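Local atomic coordinates of PilM (Pseudomonas aeruginosa, PDB entry 3HG9), a protein that is of unknown function but probably takes part in forming a bacterial pilus. Residues L45-P48 against A49-K53. Residues are numbered along the deposited sequence; the frame is centred on the assembly and turned at random.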
loop_
_atom_site.group_PDB
_atom_site.type_symbol
_atom_site.label_atom_id
_atom_site.label_comp_id
_atom_site.label_asym_id
_atom_site.label_seq_id
_atom_site.Cartn_x
_atom_site.Cartn_y
_atom_site.Cartn_z
ATOM N N LEU B 45 -5.031 21.805 -0.712
ATOM C CA LEU B 45 -4.341 20.811 -1.561
ATOM C C LEU B 45 -3.113 21.437 -2.300
ATOM O O LEU B 45 -1.997 20.924 -2.198
ATOM C CB LEU B 45 -5.337 20.092 -2.490
ATOM C CG LEU B 45 -6.387 19.086 -1.966
ATOM C CD1 LEU B 45 -7.336 19.691 -1.099
ATOM C CD2 LEU B 45 -7.210 18.539 -3.068
ATOM N N GLY B 46 -3.273 22.563 -2.988
ATOM C CA GLY B 46 -2.092 23.268 -3.541
ATOM C C GLY B 46 -1.757 22.687 -4.892
ATOM O O GLY B 46 -0.577 22.564 -5.294
ATOM N N LEU B 47 -2.820 22.286 -5.576
ATOM C CA LEU B 47 -2.683 21.557 -6.821
ATOM C C LEU B 47 -1.961 22.421 -7.863
ATOM O O LEU B 47 -1.873 23.660 -7.718
ATOM C CB LEU B 47 -4.075 21.105 -7.306
ATOM C CG LEU B 47 -4.723 20.007 -6.476
ATOM C CD1 LEU B 47 -6.123 19.906 -6.804
ATOM C CD2 LEU B 47 -4.051 18.684 -6.793
ATOM N N PRO B 48 -1.400 21.768 -8.894
ATOM C CA PRO B 48 -0.738 22.496 -9.978
ATOM C C PRO B 48 -1.637 23.492 -10.709
ATOM O O PRO B 48 -2.848 23.285 -10.834
ATOM C CB PRO B 48 -0.290 21.382 -10.951
ATOM C CG PRO B 48 -0.553 20.020 -10.216
ATOM C CD PRO B 48 -0.983 20.340 -8.815
ATOM N N ALA B 49 -0.987 24.543 -11.213
ATOM C CA ALA B 49 -1.594 25.610 -11.944
ATOM C C ALA B 49 -2.463 25.002 -13.009
ATOM O O ALA B 49 -3.704 25.193 -13.009
ATOM C CB ALA B 49 -0.501 26.534 -12.564
ATOM N N TRP B 50 -1.793 24.240 -13.880
ATOM C CA TRP B 50 -2.411 23.657 -15.093
ATOM C C TRP B 50 -3.566 22.683 -14.833
ATOM O O TRP B 50 -4.471 22.546 -15.660
ATOM C CB TRP B 50 -1.360 22.902 -15.894
ATOM C CG TRP B 50 -0.309 22.127 -15.085
ATOM C CD1 TRP B 50 0.951 22.577 -14.701
ATOM C CD2 TRP B 50 -0.375 20.744 -14.667
ATOM N NE1 TRP B 50 1.648 21.559 -14.051
ATOM C CE2 TRP B 50 0.848 20.438 -14.001
ATOM C CE3 TRP B 50 -1.365 19.739 -14.764
ATOM C CZ2 TRP B 50 1.104 19.168 -13.449
ATOM C CZ3 TRP B 50 -1.111 18.490 -14.209
ATOM C CH2 TRP B 50 0.127 18.207 -13.581
ATOM N N PHE B 51 -3.501 21.980 -13.697
ATOM C CA PHE B 51 -4.483 20.965 -13.344
ATOM C C PHE B 51 -5.825 21.593 -13.110
ATOM O O PHE B 51 -5.956 22.440 -12.200
ATOM C CB PHE B 51 -4.050 20.296 -12.055
ATOM C CG PHE B 51 -4.700 18.999 -11.803
ATOM C CD1 PHE B 51 -4.392 17.898 -12.595
ATOM C CD2 PHE B 51 -5.592 18.839 -10.733
ATOM C CE1 PHE B 51 -4.975 16.692 -12.363
ATOM C CE2 PHE B 51 -6.242 17.595 -10.502
ATOM C CZ PHE B 51 -5.905 16.528 -11.294
ATOM N N ARG B 52 -6.799 21.147 -13.915
ATOM C CA ARG B 52 -8.229 21.478 -13.840
ATOM C C ARG B 52 -8.897 20.177 -13.369
ATOM O O ARG B 52 -9.159 19.271 -14.173
ATOM C CB ARG B 52 -8.757 21.854 -15.241
ATOM C CG ARG B 52 -8.980 23.424 -15.577
ATOM C CD ARG B 52 -10.469 23.910 -15.271
ATOM N NE ARG B 52 -10.692 24.647 -13.981
ATOM C CZ ARG B 52 -10.886 24.114 -12.752
ATOM N NH1 ARG B 52 -10.896 22.795 -12.550
ATOM N NH2 ARG B 52 -11.088 24.912 -11.706
ATOM N N LYS B 53 -9.109 20.014 -12.064
ATOM C CA LYS B 53 -9.643 18.753 -11.580
ATOM C C LYS B 53 -10.970 18.534 -12.292
ATOM O O LYS B 53 -11.697 19.497 -12.504
ATOM C CB LYS B 53 -9.816 18.772 -10.043
ATOM C CG LYS B 53 -10.146 17.390 -9.363
ATOM C CD LYS B 53 -11.656 17.198 -9.121
ATOM C CE LYS B 53 -12.161 17.918 -7.855
ATOM N NZ LYS B 53 -12.170 19.405 -7.852
#
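A49 follows P48 directly and, with W50, fills the two middle positions of a beta turn that runs from P48 to F51. The backbone angles of both are helical, so the turn is nearer type III than classic type I. The A49 CB bond points away from P48, yet the methyl still touches P48 C.

W50 lays its indole against the P48 ring. P48 CB sits over one face of the indole, 3.6 Å from the centroid of the five-membered ring. This is a CH-pi contact. CB is displaced toward the rim, and W50 CE2 is the ring atom nearest to it, at 3.4 Å. P48 CG reaches further along, to W50 CZ2 at 3.7 Å. The indole gets there because W50 CG stands between the backbone N and the carbonyl carbon (chi1 37°).

F51 closes the turn. Its N donates to P48 O at 3.2 Å, but the N-H...O angle is only 128° and the bond is weak. F51 CB packs against P48 CG at 4.0 Å. With CG anti to the backbone N (chi1 -162°), the F51 ring comes beside L47 and meets it obliquely, CD2 lying 4.1 Å from L47 CD1. L47 and P48 also touch R25 of helix 12-31, while F51 touches S18 of the same helix. Beyond the turn, K53 NZ forms a salt bridge with D42.

The turn lies at the surface, in the loop between helix 12-31 and strand 57-62. With only a weak, bent hydrogen bond across it, its shape probably depends largely on the proline ring packed against W50 and F51 and on the L47-F51 contact.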